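Local coordinates for DNA repair protein RecO (Deinococcus radiodurans, PDB 1U5K) that probably takes part in DNA repair and in recombination by the RecF pathway, and carries a zinc ion held by four cysteines, at residues A20-V25 with K35-G40; I11-R16 with T26-Q31; D100-E105 with V224-V229. All blocks are in the same frame, centred on the assembly; numbering follows the deposited sequence.

Interaction 1. Residues A20-V25 with K35-G40; sequences AGDIIV and KAIARG
Gly21, in a backbone conformation that calls for glycine, lays its O against Gly40 C at the open end of a beta hairpin of the OB-fold domain, where strands 23-29 and 32-38 run antiparallel. The carboxylate of Asp22 then takes the Gly40 amide on the anti lone pair of OD1, with Asp22 OD1 2.9 Å from Gly40 N and 154° at the hydrogen. Asp22 CG stands beside its own backbone N (chi1 -54°), which puts OD1 near that amide, and Asp22 CB packs on Ile37 CD1 at 3.7 Å. Within 35-40 the same Ile37 CD1 lies over the centre of the Arg39 guanidinium. An alanine here would probably leave the Gly40 amide without its mate. Ile23 pairs with Ala38 through two backbone bonds, the shorter joining Ala38 N to Ile23 O at 2.7 Å. On the other face the Ile24 and Ile37 side chains cross, with Ile24 CG1 3.9 Å from Ile37 CD1; Ile24 CG2 lies 3.8 Å from the aliphatic Lys35 CE. Val25 and Ala36 form the next hydrogen-bonded pair. Backbone bonds thus fix the register, while one carboxylate oxygen extends the pairing past the last bridge into the loop.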
ATOM      1  N   ALA A  20      16.743  14.071  -6.378  1.00 42.72           N
ATOM      2  CA  ALA A  20      17.974  14.365  -7.108  1.00 42.74           C
ATOM      3  C   ALA A  20      18.068  13.877  -8.553  1.00 42.22           C
ATOM      4  O   ALA A  20      19.068  14.145  -9.220  1.00 42.88           O
ATOM      5  CB  ALA A  20      19.174  13.829  -6.342  1.00 43.03           C
ATOM      6  N   GLY A  21      17.074  13.147  -9.051  1.00 41.10           N
ATOM      7  CA  GLY A  21      17.135  12.651 -10.416  1.00 40.32           C
ATOM      8  C   GLY A  21      17.859  11.322 -10.556  1.00 39.49           C
ATOM      9  O   GLY A  21      18.208  10.901 -11.660  1.00 40.13           O
ATOM     10  N   ASP A  22      18.126  10.663  -9.435  1.00 38.04           N
ATOM     11  CA  ASP A  22      18.597   9.284  -9.462  1.00 37.40           C
ATOM     12  C   ASP A  22      17.420   8.335  -9.716  1.00 35.84           C
ATOM     13  O   ASP A  22      16.259   8.671  -9.466  1.00 34.41           O
ATOM     14  CB  ASP A  22      19.276   8.918  -8.141  1.00 37.70           C
ATOM     15  CG  ASP A  22      20.387   9.885  -7.745  1.00 41.54           C
ATOM     16  OD1 ASP A  22      21.126  10.371  -8.629  1.00 43.88           O
ATOM     17  OD2 ASP A  22      20.590  10.226  -6.556  1.00 48.36           O
ATOM     18  N   ILE A  23      17.727   7.141 -10.208  1.00 33.94           N
ATOM     19  CA  ILE A  23      16.722   6.100 -10.407  1.00 33.27           C
ATOM     20  C   ILE A  23      17.109   4.901  -9.560  1.00 31.16           C
ATOM     21  O   ILE A  23      18.199   4.373  -9.724  1.00 30.59           O
ATOM     22  CB  ILE A  23      16.595   5.677 -11.875  1.00 33.89           C
ATOM     23  CG1 ILE A  23      16.306   6.861 -12.790  1.00 36.14           C
ATOM     24  CG2 ILE A  23      15.503   4.629 -12.024  1.00 36.04           C
ATOM     25  CD1 ILE A  23      16.679   6.582 -14.233  1.00 38.89           C
ATOM     26  N   ILE A  24      16.268   4.543  -8.600  1.00 29.73           N
ATOM     27  CA  ILE A  24      16.480   3.404  -7.724  1.00 29.97           C
ATOM     28  C   ILE A  24      15.559   2.287  -8.213  1.00 29.72           C
ATOM     29  O   ILE A  24      14.343   2.448  -8.320  1.00 28.09           O
ATOM     30  CB  ILE A  24      16.150   3.762  -6.271  1.00 29.78           C
ATOM     31  CG1 ILE A  24      17.106   4.818  -5.707  1.00 32.88           C
ATOM     32  CG2 ILE A  24      16.155   2.511  -5.419  1.00 31.69           C
ATOM     33  CD1 ILE A  24      16.795   5.198  -4.271  1.00 34.66           C
ATOM     34  N   VAL A  25      16.152   1.142  -8.521  1.00 29.44           N
ATOM     35  CA  VAL A  25      15.382   0.028  -9.046  1.00 29.52           C
ATOM     36  C   VAL A  25      15.549  -1.201  -8.190  1.00 28.45           C
ATOM     37  O   VAL A  25      16.592  -1.436  -7.588  1.00 28.37           O
ATOM     38  CB  VAL A  25      15.750  -0.353 -10.478  1.00 30.30           C
ATOM     39  CG1 VAL A  25      15.127   0.631 -11.438  1.00 32.85           C
ATOM     40  CG2 VAL A  25      17.248  -0.479 -10.654  1.00 32.90           C
ATOM     41  N   LYS A  35      18.640  -4.595  -5.364  1.00 30.75           N
ATOM     42  CA  LYS A  35      18.341  -3.170  -5.308  1.00 31.86           C
ATOM     43  C   LYS A  35      19.585  -2.387  -5.715  1.00 31.11           C
ATOM     44  O   LYS A  35      20.689  -2.691  -5.274  1.00 31.27           O
ATOM     45  CB  LYS A  35      17.872  -2.775  -3.908  1.00 31.75           C
ATOM     46  CG  LYS A  35      17.227  -1.393  -3.829  1.00 35.30           C
ATOM     47  CD  LYS A  35      16.279  -1.255  -2.639  1.00 39.80           C
ATOM     48  CE  LYS A  35      15.930   0.201  -2.352  1.00 45.28           C
ATOM     49  NZ  LYS A  35      15.344   0.451  -1.001  1.00 47.02           N
ATOM     50  N   ALA A  36      19.413  -1.409  -6.594  1.00 29.82           N
ATOM     51  CA  ALA A  36      20.515  -0.598  -7.081  1.00 30.08           C
ATOM     52  C   ALA A  36      20.026   0.776  -7.531  1.00 30.48           C
ATOM     53  O   ALA A  36      18.841   0.975  -7.792  1.00 30.23           O
ATOM     54  CB  ALA A  36      21.193  -1.289  -8.241  1.00 30.19           C
ATOM     55  N   ILE A  37      20.958   1.718  -7.633  1.00 31.37           N
ATOM     56  CA  ILE A  37      20.698   3.113  -7.967  1.00 32.01           C
ATOM     57  C   ILE A  37      21.480   3.503  -9.217  1.00 33.32           C
ATOM     58  O   ILE A  37      22.678   3.240  -9.285  1.00 33.06           O
ATOM     59  CB  ILE A  37      21.069   4.033  -6.783  1.00 32.07           C
ATOM     60  CG1 ILE A  37      20.815   5.503  -7.129  1.00 33.03           C
ATOM     61  CG2 ILE A  37      22.534   3.896  -6.360  1.00 31.52           C
ATOM     62  CD1 ILE A  37      20.711   6.380  -5.887  1.00 35.77           C
ATOM     63  N   ALA A  38      20.809   4.092 -10.202  1.00 35.05           N
ATOM     64  CA  ALA A  38      21.452   4.703 -11.353  1.00 37.81           C
ATOM     65  C   ALA A  38      21.532   6.206 -11.084  1.00 41.46           C
ATOM     66  O   ALA A  38      20.525   6.919 -11.129  1.00 40.90           O
ATOM     67  CB  ALA A  38      20.689   4.397 -12.637  1.00 37.84           C
ATOM     68  N   ARG A  39      22.728   6.670 -10.734  1.00 45.19           N
ATOM     69  CA  ARG A  39      22.922   8.058 -10.326  1.00 48.84           C
ATOM     70  C   ARG A  39      22.824   8.984 -11.535  1.00 50.94           C
ATOM     71  O   ARG A  39      23.192   8.610 -12.650  1.00 50.01           O
ATOM     72  CB  ARG A  39      24.223   8.241  -9.544  1.00 49.67           C
ATOM     73  CG  ARG A  39      24.112   7.705  -8.128  1.00 53.01           C
ATOM     74  CD  ARG A  39      25.435   7.269  -7.517  1.00 58.97           C
ATOM     75  NE  ARG A  39      25.289   6.441  -6.320  1.00 61.17           N
ATOM     76  CZ  ARG A  39      24.888   6.891  -5.136  1.00 65.29           C
ATOM     77  NH1 ARG A  39      24.574   8.170  -4.961  1.00 68.04           N
ATOM     78  NH2 ARG A  39      24.794   6.058  -4.108  1.00 65.94           N
ATOM     79  N   GLY A  40      22.239  10.156 -11.300  1.00 54.18           N
ATOM     80  CA  GLY A  40      21.822  11.067 -12.350  1.00 56.34           C
ATOM     81  C   GLY A  40      21.177  10.334 -13.508  1.00 58.51           C
ATOM     82  O   GLY A  40      21.323  10.741 -14.663  1.00 59.33           O
TER

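Interaction 2. Residues I11-R16 with T26-Q31; sequences IVIRRR and TLLTPQ
Ile13 and Arg14 both face Thr26, a classic beta bulge in the antiparallel hairpin of strands 5-17 and 23-29, part of the OB-fold domain. Ile13 N bonds to Thr26 O, and Thr26 N in turn to Arg14 O, so the register slips by one residue. At the bulge Ile13 holds CG1 between its backbone N and carbonyl carbon (chi1 64°), which brings Ile13 CG1 to 3.5 Å from Thr26 O. Ile13 CD1 sits 3.9 Å from Thr26 CG2, and the Ile13 side chain crosses that of Leu28 at about a right angle, with Ile13 CD1 3.8 Å from Leu28 CG. Helices 86-102 and 110-125 cover this face: Ile13 meets Ala96 and Phe116, and Leu28 meets Ala99. On the other face Val12 and Leu27 meet obliquely, Val12 CG2 lying 3.4 Å from Leu27 CD2, closer than usual for two carbons. Arg14 and Thr26 lie side by side, pointing the same way. The Arg14 chain bends at chi3 (-60°), and its NH2 makes salt bridges to Glu97 and Asp100, while Pro86 of the second subunit packs on it. A water beside Thr26 OG1 lies in the guanidinium plane, at its edge, and accepts from Arg14 NH1 at 3.0 Å.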
ATOM      1  N   ILE A  11      14.654  -8.650 -14.134  1.00 25.93           N
ATOM      2  CA  ILE A  11      13.467  -7.892 -14.455  1.00 24.63           C
ATOM      3  C   ILE A  11      13.220  -6.817 -13.406  1.00 24.54           C
ATOM      4  O   ILE A  11      13.145  -7.104 -12.212  1.00 24.01           O
ATOM      5  CB  ILE A  11      12.284  -8.877 -14.505  1.00 23.96           C
ATOM      6  CG1 ILE A  11      12.498  -9.848 -15.672  1.00 24.87           C
ATOM      7  CG2 ILE A  11      11.030  -8.071 -14.788  1.00 25.20           C
ATOM      8  CD1 ILE A  11      11.561 -11.000 -15.710  1.00 25.76           C
ATOM      9  N   VAL A  12      12.993  -5.609 -13.903  1.00 23.44           N
ATOM     10  CA  VAL A  12      12.726  -4.439 -13.088  1.00 24.28           C
ATOM     11  C   VAL A  12      11.319  -4.587 -12.551  1.00 23.61           C
ATOM     12  O   VAL A  12      10.378  -4.710 -13.323  1.00 25.05           O
ATOM     13  CB  VAL A  12      12.793  -3.140 -13.910  1.00 23.19           C
ATOM     14  CG1 VAL A  12      12.493  -1.924 -13.064  1.00 23.98           C
ATOM     15  CG2 VAL A  12      14.137  -2.990 -14.536  1.00 26.66           C
ATOM     16  N   ILE A  13      11.183  -4.616 -11.235  1.00 23.25           N
ATOM     17  CA  ILE A  13       9.889  -4.710 -10.573  1.00 22.73           C
ATOM     18  C   ILE A  13       9.428  -3.437  -9.859  1.00 24.58           C
ATOM     19  O   ILE A  13       8.250  -3.309  -9.520  1.00 24.99           O
ATOM     20  CB  ILE A  13       9.803  -5.938  -9.659  1.00 22.44           C
ATOM     21  CG1 ILE A  13      10.798  -5.874  -8.501  1.00 19.98           C
ATOM     22  CG2 ILE A  13       9.938  -7.184 -10.495  1.00 21.49           C
ATOM     23  CD1 ILE A  13      10.409  -6.673  -7.281  1.00 21.98           C
ATOM     24  N   ARG A  14      10.345  -2.497  -9.648  1.00 25.02           N
ATOM     25  CA  ARG A  14      10.027  -1.211  -9.047  1.00 27.25           C
ATOM     26  C   ARG A  14      11.063  -0.187  -9.503  1.00 27.89           C
ATOM     27  O   ARG A  14      12.251  -0.497  -9.579  1.00 28.23           O
ATOM     28  CB  ARG A  14       9.992  -1.278  -7.515  1.00 27.33           C
ATOM     29  CG  ARG A  14       9.101  -0.216  -6.897  1.00 28.16           C
ATOM     30  CD  ARG A  14       8.868  -0.329  -5.380  1.00 28.79           C
ATOM     31  NE  ARG A  14       8.244  -1.593  -4.993  1.00 25.55           N
ATOM     32  CZ  ARG A  14       8.885  -2.620  -4.456  1.00 32.04           C
ATOM     33  NH1 ARG A  14      10.180  -2.553  -4.164  1.00 33.13           N
ATOM     34  NH2 ARG A  14       8.224  -3.728  -4.162  1.00 28.54           N
ATOM     35  N   ARG A  15      10.590   1.029  -9.762  1.00 29.06           N
ATOM     36  CA  ARG A  15      11.403   2.172 -10.186  1.00 30.79           C
ATOM     37  C   ARG A  15      10.987   3.366  -9.337  1.00 31.82           C
ATOM     38  O   ARG A  15       9.798   3.671  -9.245  1.00 32.82           O
ATOM     39  CB  ARG A  15      11.175   2.430 -11.674  1.00 30.90           C
ATOM     40  CG  ARG A  15      11.637   3.769 -12.200  1.00 35.18           C
ATOM     41  CD  ARG A  15      11.299   3.990 -13.666  1.00 39.28           C
ATOM     42  NE  ARG A  15      11.668   5.345 -14.081  1.00 39.61           N
ATOM     43  CZ  ARG A  15      12.688   5.633 -14.869  1.00 39.02           C
ATOM     44  NH1 ARG A  15      13.458   4.672 -15.338  1.00 37.90           N
ATOM     45  NH2 ARG A  15      12.944   6.890 -15.204  1.00 46.91           N
ATOM     46  N   ARG A  16      11.948   3.954  -8.634  1.00 32.41           N
ATOM     47  CA  ARG A  16      11.794   5.208  -7.911  1.00 33.53           C
ATOM     48  C   ARG A  16      12.675   6.280  -8.546  1.00 34.76           C
ATOM     49  O   ARG A  16      13.880   6.095  -8.707  1.00 34.56           O
ATOM     50  CB  ARG A  16      12.156   5.017  -6.434  1.00 33.96           C
ATOM     51  CG  ARG A  16      12.159   6.296  -5.599  1.00 33.53           C
ATOM     52  CD  ARG A  16      10.770   6.908  -5.414  1.00 37.65           C
ATOM     53  NE  ARG A  16      10.000   6.077  -4.495  1.00 35.04           N
ATOM     54  CZ  ARG A  16      10.089   6.140  -3.175  1.00 37.13           C
ATOM     55  NH1 ARG A  16      10.869   7.037  -2.587  1.00 33.71           N
ATOM     56  NH2 ARG A  16       9.365   5.317  -2.427  1.00 37.41           N
ATOM     57  N   THR A  26      14.470  -1.969  -8.122  1.00 27.49           N
ATOM     58  CA  THR A  26      14.567  -3.314  -7.605  1.00 26.45           C
ATOM     59  C   THR A  26      14.410  -4.267  -8.783  1.00 25.45           C
ATOM     60  O   THR A  26      13.539  -4.086  -9.630  1.00 25.24           O
ATOM     61  CB  THR A  26      13.519  -3.521  -6.531  1.00 26.73           C
ATOM     62  OG1 THR A  26      13.811  -2.661  -5.428  1.00 30.51           O
ATOM     63  CG2 THR A  26      13.623  -4.912  -5.934  1.00 28.05           C
ATOM     64  N   LEU A  27      15.258  -5.285  -8.814  1.00 24.49           N
ATOM     65  CA  LEU A  27      15.196  -6.302  -9.841  1.00 25.24           C
ATOM     66  C   LEU A  27      15.019  -7.671  -9.215  1.00 25.09           C
ATOM     67  O   LEU A  27      15.572  -7.998  -8.161  1.00 25.27           O
ATOM     68  CB  LEU A  27      16.463  -6.322 -10.688  1.00 27.16           C
ATOM     69  CG  LEU A  27      17.070  -5.079 -11.335  1.00 31.57           C
ATOM     70  CD1 LEU A  27      18.129  -5.609 -12.284  1.00 38.23           C
ATOM     71  CD2 LEU A  27      16.085  -4.286 -12.096  1.00 36.15           C
ATOM     72  N   LEU A  28      14.241  -8.500  -9.896  1.00 24.98           N
ATOM     73  CA  LEU A  28      14.286  -9.923  -9.622  1.00 25.12           C
ATOM     74  C   LEU A  28      15.190 -10.575 -10.661  1.00 25.04           C
ATOM     75  O   LEU A  28      15.031 -10.351 -11.856  1.00 25.22           O
ATOM     76  CB  LEU A  28      12.875 -10.495  -9.614  1.00 24.59           C
ATOM     77  CG  LEU A  28      11.945  -9.913  -8.556  1.00 24.08           C
ATOM     78  CD1 LEU A  28      10.626 -10.618  -8.723  1.00 26.82           C
ATOM     79  CD2 LEU A  28      12.502 -10.015  -7.150  1.00 24.24           C
ATOM     80  N   THR A  29      16.136 -11.369 -10.172  1.00 26.67           N
ATOM     81  CA  THR A  29      17.160 -12.055 -10.957  1.00 27.67           C
ATOM     82  C   THR A  29      17.332 -13.518 -10.559  1.00 28.25           C
ATOM     83  O   THR A  29      16.968 -13.889  -9.443  1.00 28.34           O
ATOM     84  CB  THR A  29      18.540 -11.374 -10.826  1.00 28.73           C
ATOM     85  OG1 THR A  29      19.240 -11.816  -9.649  1.00 26.53           O
ATOM     86  CG2 THR A  29      18.385  -9.875 -10.700  1.00 30.49           C
ATOM     87  N   PRO A  30      17.935 -14.320 -11.439  1.00 28.17           N
ATOM     88  CA  PRO A  30      18.172 -15.729 -11.120  1.00 29.58           C
ATOM     89  C   PRO A  30      19.081 -15.940  -9.915  1.00 29.85           C
ATOM     90  O   PRO A  30      18.998 -17.007  -9.309  1.00 29.55           O
ATOM     91  CB  PRO A  30      18.736 -16.319 -12.419  1.00 29.77           C
ATOM     92  CG  PRO A  30      19.217 -15.189 -13.218  1.00 29.27           C
ATOM     93  CD  PRO A  30      18.405 -13.983 -12.793  1.00 27.79           C
ATOM     94  N   GLN A  31      19.838 -14.920  -9.519  1.00 30.58           N
ATOM     95  CA  GLN A  31      20.653 -14.996  -8.315  1.00 32.02           C
ATOM     96  C   GLN A  31      20.094 -14.272  -7.094  1.00 31.96           C
ATOM     97  O   GLN A  31      20.795 -14.097  -6.104  1.00 31.94           O
ATOM     98  CB  GLN A  31      22.048 -14.438  -8.604  1.00 32.78           C
ATOM     99  CG  GLN A  31      22.688 -15.015  -9.861  1.00 33.79           C
ATOM    100  CD  GLN A  31      24.123 -14.516 -10.047  1.00 37.12           C
ATOM    101  OE1 GLN A  31      24.435 -13.715 -10.936  1.00 35.94           O
ATOM    102  NE2 GLN A  31      25.000 -14.995  -9.184  1.00 37.65           N
TER
HETATM  103  O   HOH W   1      12.385  -0.700  -4.989  1.00 40.95           O

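Interaction 3. Residues D100-E105 with V224-V229; sequences DALFQE and VQVGGV
Val226 packs against Ala101, Leu102 and Gln104 in a small surface contact between two chain segments that are leaving helices, 86-102 and 211-225. Phe103 and Val226 are the first residues to depart from helical geometry, so each helix ends just where the two segments meet. The Val226 CB points toward 100-105, and its two methyls touch the last residues of helix 86-102. Val226 CG1, anti to the backbone N (chi1 177°), lies 3.6 Å from Ala101 O, while Val226 CG2 is 4.2 Å from Leu102 CD1 and 4.1 Å from Leu102 O. The Gln104 side chain, bent at chi2, slides past Val226 in the opposite direction and brings its terminal amide against Val226 CG1. Leu102 continues inward onto Leu140 and Leu141 of helix 129-141, and Val226 also rests on Val146, which ties the contact to the helical body of the C-terminal part. Polar contact between the two segments is made by one water, which donates to Ala101 O at 2.7 Å and to Gly227 O at 2.9 Å. Both are backbone acceptors and cannot hydrogen-bond to each other, so the water supplies a hydrogen to each, while the valine provides the apolar half of the join.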
ATOM      1  N   ASP A 100       7.697  -9.892  -4.671  1.00 23.43           N
ATOM      2  CA  ASP A 100       8.610  -9.188  -3.777  1.00 24.12           C
ATOM      3  C   ASP A 100       8.198  -9.380  -2.329  1.00 23.42           C
ATOM      4  O   ASP A 100       9.053  -9.440  -1.457  1.00 24.45           O
ATOM      5  CB  ASP A 100       8.632  -7.691  -4.059  1.00 24.60           C
ATOM      6  CG  ASP A 100       9.797  -6.990  -3.382  1.00 26.21           C
ATOM      7  OD1 ASP A 100      10.931  -7.499  -3.322  1.00 28.79           O
ATOM      8  OD2 ASP A 100       9.632  -5.893  -2.835  1.00 29.24           O
ATOM      9  N   ALA A 101       6.892  -9.465  -2.105  1.00 22.89           N
ATOM     10  CA  ALA A 101       6.336  -9.604  -0.779  1.00 22.95           C
ATOM     11  C   ALA A 101       6.469 -11.032  -0.286  1.00 23.67           C
ATOM     12  O   ALA A 101       6.633 -11.259   0.914  1.00 22.47           O
ATOM     13  CB  ALA A 101       4.898  -9.179  -0.805  1.00 23.07           C
ATOM     14  N   LEU A 102       6.410 -11.985  -1.215  1.00 22.78           N
ATOM     15  CA  LEU A 102       6.303 -13.386  -0.840  1.00 22.94           C
ATOM     16  C   LEU A 102       7.659 -13.960  -0.425  1.00 24.34           C
ATOM     17  O   LEU A 102       7.746 -14.747   0.513  1.00 25.37           O
ATOM     18  CB  LEU A 102       5.650 -14.210  -1.951  1.00 22.02           C
ATOM     19  CG  LEU A 102       5.673 -15.727  -1.787  1.00 20.74           C
ATOM     20  CD1 LEU A 102       4.733 -16.095  -0.661  1.00 21.60           C
ATOM     21  CD2 LEU A 102       5.267 -16.449  -3.060  1.00 22.09           C
ATOM     22  N   PHE A 103       8.700 -13.570  -1.143  1.00 25.13           N
ATOM     23  CA  PHE A 103      10.050 -14.059  -0.948  1.00 26.77           C
ATOM     24  C   PHE A 103      10.846 -13.071  -0.095  1.00 29.03           C
ATOM     25  O   PHE A 103      11.078 -11.939  -0.503  1.00 29.60           O
ATOM     26  CB  PHE A 103      10.724 -14.210  -2.311  1.00 25.79           C
ATOM     27  CG  PHE A 103      10.146 -15.308  -3.148  1.00 24.17           C
ATOM     28  CD1 PHE A 103       9.081 -15.059  -4.000  1.00 24.79           C
ATOM     29  CD2 PHE A 103      10.644 -16.599  -3.062  1.00 23.68           C
ATOM     30  CE1 PHE A 103       8.543 -16.098  -4.757  1.00 24.69           C
ATOM     31  CE2 PHE A 103      10.110 -17.639  -3.819  1.00 21.48           C
ATOM     32  CZ  PHE A 103       9.049 -17.386  -4.656  1.00 23.13           C
ATOM     33  N   GLN A 104      11.284 -13.512   1.078  1.00 32.80           N
ATOM     34  CA  GLN A 104      12.200 -12.730   1.912  1.00 35.47           C
ATOM     35  C   GLN A 104      13.616 -12.817   1.359  1.00 35.97           C
ATOM     36  O   GLN A 104      13.903 -13.646   0.487  1.00 34.30           O
ATOM     37  CB  GLN A 104      12.210 -13.270   3.345  1.00 37.29           C
ATOM     38  CG  GLN A 104      10.832 -13.396   3.953  1.00 40.98           C
ATOM     39  CD  GLN A 104      10.023 -12.130   3.730  1.00 47.56           C
ATOM     40  OE1 GLN A 104       9.096 -12.103   2.915  1.00 52.43           O
ATOM     41  NE2 GLN A 104      10.388 -11.071   4.436  1.00 49.78           N
ATOM     42  N   GLU A 105      14.482 -11.941   1.859  1.00 37.56           N
ATOM     43  CA  GLU A 105      15.860 -11.851   1.383  1.00 38.51           C
ATOM     44  C   GLU A 105      16.507 -13.225   1.512  1.00 38.01           C
ATOM     45  O   GLU A 105      16.302 -13.889   2.525  1.00 38.21           O
ATOM     46  CB  GLU A 105      16.643 -10.801   2.164  1.00 39.53           C
ATOM     47  N   VAL A 224      -1.014 -14.311   6.723  1.00 25.32           N
ATOM     48  CA  VAL A 224      -0.780 -15.044   7.964  1.00 25.49           C
ATOM     49  C   VAL A 224       0.611 -15.675   7.981  1.00 25.03           C
ATOM     50  O   VAL A 224       1.278 -15.649   9.005  1.00 25.99           O
ATOM     51  CB  VAL A 224      -1.873 -16.081   8.238  1.00 24.61           C
ATOM     52  CG1 VAL A 224      -1.497 -17.016   9.397  1.00 28.03           C
ATOM     53  CG2 VAL A 224      -3.172 -15.355   8.493  1.00 26.20           C
ATOM     54  N   GLN A 225       1.077 -16.222   6.865  1.00 24.63           N
ATOM     55  CA  GLN A 225       2.310 -16.990   6.831  1.00 25.33           C
ATOM     56  C   GLN A 225       3.559 -16.114   6.743  1.00 26.77           C
ATOM     57  O   GLN A 225       4.609 -16.492   7.259  1.00 25.13           O
ATOM     58  CB  GLN A 225       2.327 -17.934   5.632  1.00 26.38           C
ATOM     59  CG  GLN A 225       1.309 -19.075   5.633  1.00 27.18           C
ATOM     60  CD  GLN A 225       1.824 -20.286   6.373  1.00 33.55           C
ATOM     61  OE1 GLN A 225       2.923 -20.766   6.082  1.00 33.98           O
ATOM     62  NE2 GLN A 225       1.044 -20.765   7.341  1.00 31.37           N
ATOM     63  N   VAL A 226       3.467 -14.971   6.070  1.00 26.49           N
ATOM     64  CA  VAL A 226       4.657 -14.185   5.746  1.00 29.40           C
ATOM     65  C   VAL A 226       4.528 -12.851   6.452  1.00 31.46           C
ATOM     66  O   VAL A 226       3.487 -12.215   6.346  1.00 33.52           O
ATOM     67  CB  VAL A 226       4.801 -13.900   4.244  1.00 28.41           C
ATOM     68  CG1 VAL A 226       6.003 -13.024   3.938  1.00 29.00           C
ATOM     69  CG2 VAL A 226       4.898 -15.190   3.485  1.00 30.69           C
ATOM     70  N   GLY A 227       5.561 -12.422   7.169  1.00 34.05           N
ATOM     71  CA  GLY A 227       5.573 -11.054   7.664  1.00 36.35           C
ATOM     72  C   GLY A 227       5.530  -9.952   6.615  1.00 36.75           C
ATOM     73  O   GLY A 227       6.017 -10.105   5.500  1.00 37.28           O
ATOM     74  N   GLY A 228       5.018  -8.783   6.987  1.00 37.85           N
ATOM     75  CA  GLY A 228       5.088  -7.601   6.143  1.00 36.95           C
ATOM     76  C   GLY A 228       3.775  -6.836   6.078  1.00 36.38           C
ATOM     77  O   GLY A 228       2.814  -7.190   6.753  1.00 36.57           O
ATOM     78  N   VAL A 229       3.727  -5.850   5.186  1.00 35.66           N
ATOM     79  CA  VAL A 229       2.563  -4.989   5.014  1.00 35.49           C
ATOM     80  C   VAL A 229       1.632  -5.547   3.942  1.00 33.47           C
ATOM     81  O   VAL A 229       0.450  -5.234   3.895  1.00 34.90           O
ATOM     82  CB  VAL A 229       2.997  -3.574   4.575  1.00 35.99           C
ATOM     83  CG1 VAL A 229       3.961  -3.006   5.618  1.00 36.58           C
ATOM     84  CG2 VAL A 229       3.588  -3.568   3.130  1.00 34.51           C
TER
HETATM   85  O   HOH W   2       6.442  -9.343   2.758  1.00 23.36           O

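Overall arrangement
Interactions 1 and 2 lie in the same sheet of the N-terminal OB-fold domain, with centres 13 Å apart and strand 23-29 in common. Their segments alternate along the chain. Strands 5-17, 23-29 and 32-38 are antiparallel neighbours in sequence order and form a meander, in which Ile24 O probably accepts a hydrogen bond from Arg16 N. Interaction 3 follows later in the chain, in the helical C-terminal part. Its centre is 16 Å from that of interaction 2 and 25 Å from that of interaction 1. Besides the salt bridge of Arg14, Ile13 CD1 packs 3.8 Å from Asp100 CB, so interaction 2 docks the sheet onto helix 86-102, whose end enters interaction 3. All three lie away from the zinc site.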